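Local coordinates for dual specificity protein phosphatase 12 (Homo sapiens, PDB 4KI9) that removes phosphate from phosphotyrosine, phosphoserine and phosphothreonine residues of proteins through its catalytic domain, at residues V87-H90 / R95-A98; K114-L119 / A126-G131. The protein carries 2 engineered substitutions. All blocks are in the same frame, centred on the assembly; numbering follows the deposited sequence.

Both contacts are largely buried, but interaction 1 lies nearer the middle of the catalytic domain. It joins the end of strand 84-88 to the start of helix 95-108 and is polar, built round a bound phosphate. Interaction 2 sits farther out. It ties helix 112-122 to the loop before helix 130-141, mostly through a tyrosine ring and a methionine, with one hydrogen bond to the backbone. The first turn of helix 95-108 belongs to interaction 1 and also packs against interaction 2. Val97 turns away from 87-90 and packs on Tyr116 by CG1 and on Ala126 by CG2, while the methyl of Met128 reaches the backbone of Ala98.

Interaction 1: V87-H90 / R95-A98. Engineered in segment 87-90: Ser89 (natural residue Cys). With PO4 (phosphate ion), chain B.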
ATOM      1  N   VAL A  87       4.458  -5.751   2.007  1.00 18.29           N
ATOM      2  CA  VAL A  87       4.335  -4.542   1.188  1.00 21.13           C
ATOM      3  C   VAL A  87       5.514  -3.666   1.548  1.00 23.72           C
ATOM      4  O   VAL A  87       5.686  -3.308   2.720  1.00 24.74           O
ATOM      5  CB  VAL A  87       3.052  -3.743   1.503  1.00 20.40           C
ATOM      6  CG1 VAL A  87       3.013  -2.467   0.662  1.00 20.37           C
ATOM      7  CG2 VAL A  87       1.813  -4.589   1.254  1.00 21.89           C
ATOM      8  N   HIS A  88       6.356  -3.335   0.580  1.00 22.02           N
ATOM      9  CA  HIS A  88       7.529  -2.521   0.910  1.00 23.72           C
ATOM     10  C   HIS A  88       7.766  -1.362  -0.046  1.00 27.76           C
ATOM     11  O   HIS A  88       7.424  -1.429  -1.233  1.00 22.09           O
ATOM     12  CB  HIS A  88       8.797  -3.382   0.987  1.00 30.10           C
ATOM     13  CG  HIS A  88       9.389  -3.699  -0.353  1.00 30.59           C
ATOM     14  ND1 HIS A  88      10.406  -2.959  -0.905  1.00 25.50           N
ATOM     15  CD2 HIS A  88       9.097  -4.670  -1.253  1.00 31.64           C
ATOM     16  CE1 HIS A  88      10.725  -3.460  -2.087  1.00 30.53           C
ATOM     17  NE2 HIS A  88       9.946  -4.500  -2.320  1.00 30.72           N
ATOM     18  N   SER A  89       8.358  -0.299   0.498  1.00 25.13           N
ATOM     19  CA  SER A  89       8.847   0.830  -0.278  1.00 24.45           C
ATOM     20  C   SER A  89      10.363   0.942  -0.059  1.00 32.00           C
ATOM     21  O   SER A  89      11.026  -0.064   0.171  1.00 39.72           O
ATOM     22  CB  SER A  89       8.131   2.109   0.160  1.00 31.53           C
ATOM     23  OG  SER A  89       8.060   2.208   1.576  1.00 38.30           O
ATOM     24  N   HIS A  90      10.918   2.148  -0.136  1.00 28.34           N
ATOM     25  CA  HIS A  90      12.339   2.317   0.175  1.00 36.08           C
ATOM     26  C   HIS A  90      12.591   2.548   1.668  1.00 36.28           C
ATOM     27  O   HIS A  90      13.425   1.875   2.273  1.00 37.54           O
ATOM     28  CB  HIS A  90      12.983   3.437  -0.646  1.00 35.29           C
ATOM     29  CG  HIS A  90      14.456   3.579  -0.405  1.00 31.44           C
ATOM     30  ND1 HIS A  90      15.003   4.646   0.275  1.00 37.46           N
ATOM     31  CD2 HIS A  90      15.493   2.771  -0.732  1.00 31.98           C
ATOM     32  CE1 HIS A  90      16.314   4.494   0.348  1.00 33.85           C
ATOM     33  NE2 HIS A  90      16.637   3.365  -0.254  1.00 36.09           N
ATOM     34  N   ARG A  95       5.136   5.428   0.902  1.00 23.95           N
ATOM     35  CA  ARG A  95       4.465   4.670  -0.163  1.00 24.40           C
ATOM     36  C   ARG A  95       3.841   3.353   0.330  1.00 22.96           C
ATOM     37  O   ARG A  95       2.678   3.049   0.046  1.00 21.69           O
ATOM     38  CB  ARG A  95       5.432   4.407  -1.317  1.00 23.47           C
ATOM     39  CG  ARG A  95       5.751   5.637  -2.180  1.00 22.31           C
ATOM     40  CD  ARG A  95       6.955   5.377  -3.103  1.00 23.29           C
ATOM     41  NE  ARG A  95       8.219   5.409  -2.369  1.00 29.14           N
ATOM     42  CZ  ARG A  95       9.425   5.417  -2.934  1.00 27.69           C
ATOM     43  NH1 ARG A  95       9.544   5.402  -4.253  1.00 24.85           N
ATOM     44  NH2 ARG A  95      10.518   5.454  -2.172  1.00 30.16           N
ATOM     45  N   SER A  96       4.609   2.573   1.079  1.00 21.98           N
ATOM     46  CA  SER A  96       4.111   1.294   1.573  1.00 23.67           C
ATOM     47  C   SER A  96       3.037   1.536   2.634  1.00 29.69           C
ATOM     48  O   SER A  96       2.036   0.828   2.692  1.00 24.04           O
ATOM     49  CB  SER A  96       5.268   0.491   2.152  1.00 25.03           C
ATOM     50  OG  SER A  96       5.963   1.280   3.102  1.00 24.95           O
ATOM     51  N   VAL A  97       3.249   2.555   3.465  1.00 28.48           N
ATOM     52  CA  VAL A  97       2.271   2.960   4.468  1.00 21.95           C
ATOM     53  C   VAL A  97       0.918   3.340   3.853  1.00 16.57           C
ATOM     54  O   VAL A  97      -0.127   2.933   4.351  1.00 23.89           O
ATOM     55  CB  VAL A  97       2.821   4.135   5.327  1.00 28.07           C
ATOM     56  CG1 VAL A  97       1.724   4.747   6.167  1.00 31.81           C
ATOM     57  CG2 VAL A  97       3.963   3.641   6.214  1.00 32.35           C
ATOM     58  N   ALA A  98       0.938   4.111   2.768  1.00 22.60           N
ATOM     59  CA  ALA A  98      -0.294   4.445   2.048  1.00 22.49           C
ATOM     60  C   ALA A  98      -1.028   3.194   1.529  1.00 21.21           C
ATOM     61  O   ALA A  98      -2.257   3.074   1.648  1.00 18.13           O
ATOM     62  CB  ALA A  98       0.006   5.404   0.901  1.00 18.33           C
TER
HETATM   63  P   PO4 B 201       8.965   5.648   1.252  1.00 32.99           P
HETATM   64  O1  PO4 B 201      10.177   5.056   0.571  1.00 37.17           O
HETATM   65  O2  PO4 B 201       7.888   5.922   0.235  1.00 27.77           O
HETATM   66  O3  PO4 B 201       8.465   4.730   2.339  1.00 25.13           O
HETATM   67  O4  PO4 B 201       9.346   6.980   1.863  1.00 35.69           O
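Ser89 and Ser96 meet through their hydroxyls. Ser96 OG donates to Ser89 OG at 2.8 Å, and Ser89 OG donates in turn to phosphate O3 at 2.7 Å. The two bonds form a short relay from the helix start to the anion. Both OG atoms stand between the backbone N and the carbonyl carbon of their residues, which turns them to each other. This is the tight, buried part of the contact. Ser96 CB also lies against the backbone of Val87 and His88, and Val87 CG1 approaches Ser96 CB at 4.0 Å. Behind Ser89, buried His88 has its CB pointing away from the helix; its NE2 bonds to Thr32 and its ND1 to Ser89 O. The motif is the phosphate-binding P-loop of the protein tyrosine phosphatases, the CX5R signature, running from Ser89 to Arg95 between strand 84-88 and helix 95-108. Ser89 is an engineered replacement for the cysteine predicted to form the phosphocysteine intermediate. Arg95 holds the anion from the helix side. Its chain bends at chi3 (-75°), and the guanidinium presents an edge to the phosphate. Arg95 NE bonds to phosphate O2 at 2.7 Å and Arg95 NH2 to phosphate O1 at 2.8 Å. Arg95 N also reaches phosphate O2, at 2.9 Å and nearly straight (166°), so one oxygen takes two bonds from one residue. Backbone N atoms of Ala91, Val93 and Ser94 add further bonds to the anion. The outer side is looser. His90 N makes only a weak bond to phosphate O1, 3.1 Å long, and His90 CB lies near Arg95 NH2, while the exposed imidazole leads away from the helix.

Interaction 2: K114-L119 / A126-G131; sequences KAYEKL and AKMNEG
Tyr116 carries its CG anti to the backbone N (chi1 -169°), which extends the ring from helix 112-122 toward the loop at 126-129. Met128 comes from the opposite direction, and its chain bends at chi3 (72°) to lay the methyl over the ring. The result is a Met-aromatic contact within the phosphatase domain. Met128 CE sits over one face of the Tyr116 ring, 3.7 Å from its centroid, as a CH-pi contact. Met128 SD stands farther off above the same face, 4.7 Å from the Tyr116 ring centroid. The hydroxyl serves the loop backbone: Met128 N donates to Tyr116 OH at 2.9 Å. Lys127 CA lies at the ring edge, while Lys127 CB points away from the helix. A phenylalanine in place of Tyr116 would probably leave Met128 N without this acceptor and untie the loop backbone from helix 112-122. The loop continues into helix 130-141, where Asn129 is the N-cap and its OD1 bonds to Phe132 N. Asn129 N bonds to Ser94 OG, which links this loop to the substrate-binding loop. Over the ring, the methyl lies off centre toward the rim, with Met128 CE 3.6 Å from Tyr116 CE1.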
ATOM      1  N   LYS A 114      -9.110   6.659  10.792  1.00 30.09           N
ATOM      2  CA  LYS A 114      -9.091   5.497  11.680  1.00 36.03           C
ATOM      3  C   LYS A 114      -8.058   4.439  11.266  1.00 34.19           C
ATOM      4  O   LYS A 114      -7.356   3.892  12.110  1.00 37.33           O
ATOM      5  CB  LYS A 114     -10.491   4.879  11.804  1.00 33.99           C
ATOM      6  CG  LYS A 114     -11.440   5.692  12.687  1.00 49.40           C
ATOM      7  CD  LYS A 114     -12.876   5.233  12.498  1.00 62.78           C
ATOM      8  CE  LYS A 114     -13.866   6.198  13.122  1.00 72.06           C
ATOM      9  NZ  LYS A 114     -15.218   6.057  12.502  1.00 74.72           N
ATOM     10  N   ALA A 115      -7.963   4.156   9.973  1.00 35.80           N
ATOM     11  CA  ALA A 115      -7.005   3.161   9.489  1.00 30.64           C
ATOM     12  C   ALA A 115      -5.575   3.637   9.695  1.00 33.48           C
ATOM     13  O   ALA A 115      -4.728   2.887  10.153  1.00 33.60           O
ATOM     14  CB  ALA A 115      -7.250   2.850   8.017  1.00 27.77           C
ATOM     15  N   TYR A 116      -5.318   4.898   9.369  1.00 28.65           N
ATOM     16  CA  TYR A 116      -3.977   5.448   9.447  1.00 29.26           C
ATOM     17  C   TYR A 116      -3.540   5.517  10.918  1.00 40.05           C
ATOM     18  O   TYR A 116      -2.373   5.301  11.243  1.00 39.67           O
ATOM     19  CB  TYR A 116      -3.964   6.837   8.812  1.00 30.60           C
ATOM     20  CG  TYR A 116      -2.599   7.431   8.576  1.00 33.70           C
ATOM     21  CD1 TYR A 116      -1.472   6.626   8.434  1.00 36.38           C
ATOM     22  CD2 TYR A 116      -2.434   8.804   8.506  1.00 38.33           C
ATOM     23  CE1 TYR A 116      -0.214   7.190   8.216  1.00 36.27           C
ATOM     24  CE2 TYR A 116      -1.194   9.369   8.291  1.00 37.59           C
ATOM     25  CZ  TYR A 116      -0.090   8.560   8.144  1.00 33.07           C
ATOM     26  OH  TYR A 116       1.134   9.151   7.938  1.00 39.67           O
ATOM     27  N   GLU A 117      -4.494   5.803  11.800  1.00 44.20           N
ATOM     28  CA  GLU A 117      -4.232   5.856  13.238  1.00 49.10           C
ATOM     29  C   GLU A 117      -3.715   4.506  13.739  1.00 48.93           C
ATOM     30  O   GLU A 117      -2.804   4.445  14.565  1.00 46.66           O
ATOM     31  CB  GLU A 117      -5.504   6.267  13.983  1.00 56.86           C
ATOM     32  CG  GLU A 117      -5.428   6.219  15.495  1.00 65.81           C
ATOM     33  CD  GLU A 117      -6.798   6.361  16.129  1.00 77.72           C
ATOM     34  OE1 GLU A 117      -7.573   7.237  15.686  1.00 80.50           O
ATOM     35  OE2 GLU A 117      -7.109   5.587  17.059  1.00 85.39           O
ATOM     36  N   LYS A 118      -4.282   3.425  13.210  1.00 48.89           N
ATOM     37  CA  LYS A 118      -3.847   2.082  13.564  1.00 44.40           C
ATOM     38  C   LYS A 118      -2.395   1.833  13.183  1.00 45.82           C
ATOM     39  O   LYS A 118      -1.638   1.244  13.950  1.00 49.96           O
ATOM     40  CB  LYS A 118      -4.736   1.033  12.899  1.00 46.80           C
ATOM     41  CG  LYS A 118      -6.043   0.780  13.616  1.00 51.99           C
ATOM     42  CD  LYS A 118      -6.870  -0.278  12.890  1.00 53.24           C
ATOM     43  CE  LYS A 118      -8.069  -0.702  13.727  1.00 59.26           C
ATOM     44  NZ  LYS A 118      -9.105  -1.428  12.935  1.00 60.61           N
ATOM     45  N   LEU A 119      -2.011   2.275  11.992  1.00 43.88           N
ATOM     46  CA  LEU A 119      -0.639   2.109  11.530  1.00 38.22           C
ATOM     47  C   LEU A 119       0.342   2.940  12.341  1.00 36.56           C
ATOM     48  O   LEU A 119       1.460   2.504  12.619  1.00 40.20           O
ATOM     49  CB  LEU A 119      -0.516   2.517  10.064  1.00 40.41           C
ATOM     50  CG  LEU A 119      -0.532   1.401   9.031  1.00 40.99           C
ATOM     51  CD1 LEU A 119      -0.080   1.947   7.695  1.00 40.23           C
ATOM     52  CD2 LEU A 119       0.365   0.266   9.481  1.00 41.13           C
ATOM     53  N   ALA A 126       5.773   6.169  10.879  1.00 38.53           N
ATOM     54  CA  ALA A 126       4.976   6.138   9.656  1.00 39.30           C
ATOM     55  C   ALA A 126       4.451   7.536   9.366  1.00 43.12           C
ATOM     56  O   ALA A 126       3.871   8.185  10.233  1.00 48.35           O
ATOM     57  CB  ALA A 126       3.828   5.137   9.765  1.00 38.69           C
ATOM     58  N   LYS A 127       4.682   8.001   8.147  1.00 34.38           N
ATOM     59  CA  LYS A 127       4.308   9.350   7.758  1.00 36.30           C
ATOM     60  C   LYS A 127       4.216   9.403   6.240  1.00 40.75           C
ATOM     61  O   LYS A 127       5.210   9.667   5.559  1.00 40.43           O
ATOM     62  CB  LYS A 127       5.364  10.341   8.263  1.00 42.51           C
ATOM     63  CG  LYS A 127       5.087  11.809   7.954  1.00 50.06           C
ATOM     64  CD  LYS A 127       6.196  12.682   8.527  1.00 60.74           C
ATOM     65  CE  LYS A 127       6.185  14.089   7.944  1.00 69.31           C
ATOM     66  NZ  LYS A 127       7.565  14.671   7.869  1.00 71.81           N
ATOM     67  N   MET A 128       3.038   9.112   5.697  1.00 35.87           N
ATOM     68  CA  MET A 128       2.870   9.181   4.252  1.00 34.80           C
ATOM     69  C   MET A 128       2.873  10.646   3.870  1.00 31.21           C
ATOM     70  O   MET A 128       2.470  11.484   4.666  1.00 30.13           O
ATOM     71  CB  MET A 128       1.574   8.500   3.805  1.00 33.35           C
ATOM     72  CG  MET A 128       0.306   9.251   4.172  1.00 30.66           C
ATOM     73  SD  MET A 128      -1.174   8.372   3.635  1.00 29.52           S
ATOM     74  CE  MET A 128      -1.176   7.006   4.790  1.00 26.51           C
ATOM     75  N   ASN A 129       3.341  10.960   2.670  1.00 34.42           N
ATOM     76  CA  ASN A 129       3.328  12.337   2.212  1.00 38.72           C
ATOM     77  C   ASN A 129       1.899  12.861   2.105  1.00 38.02           C
ATOM     78  O   ASN A 129       0.933  12.097   2.069  1.00 33.53           O
ATOM     79  CB  ASN A 129       4.146  12.539   0.917  1.00 33.20           C
ATOM     80  CG  ASN A 129       3.440  12.031  -0.336  1.00 33.84           C
ATOM     81  OD1 ASN A 129       2.377  12.526  -0.705  1.00 33.04           O
ATOM     82  ND2 ASN A 129       4.061  11.063  -1.025  1.00 31.24           N
ATOM     83  N   GLU A 130       1.782  14.175   2.068  1.00 27.09           N
ATOM     84  CA  GLU A 130       0.506  14.852   2.166  1.00 31.48           C
ATOM     85  C   GLU A 130      -0.396  14.581   0.979  1.00 25.97           C
ATOM     86  O   GLU A 130      -1.619  14.564   1.118  1.00 33.14           O
ATOM     87  CB  GLU A 130       0.743  16.362   2.330  1.00 34.59           C
ATOM     88  CG  GLU A 130       1.687  16.986   1.281  1.00 54.75           C
ATOM     89  CD  GLU A 130       3.179  16.661   1.492  1.00 68.02           C
ATOM     90  OE1 GLU A 130       4.017  17.208   0.741  1.00 75.90           O
ATOM     91  OE2 GLU A 130       3.517  15.859   2.395  1.00 63.60           O
ATOM     92  N   GLY A 131       0.210  14.391  -0.187  1.00 31.44           N
ATOM     93  CA  GLY A 131      -0.518  13.965  -1.373  1.00 30.26           C
ATOM     94  C   GLY A 131      -1.201  12.611  -1.201  1.00 29.91           C
ATOM     95  O   GLY A 131      -2.350  12.432  -1.610  1.00 23.67           O
TER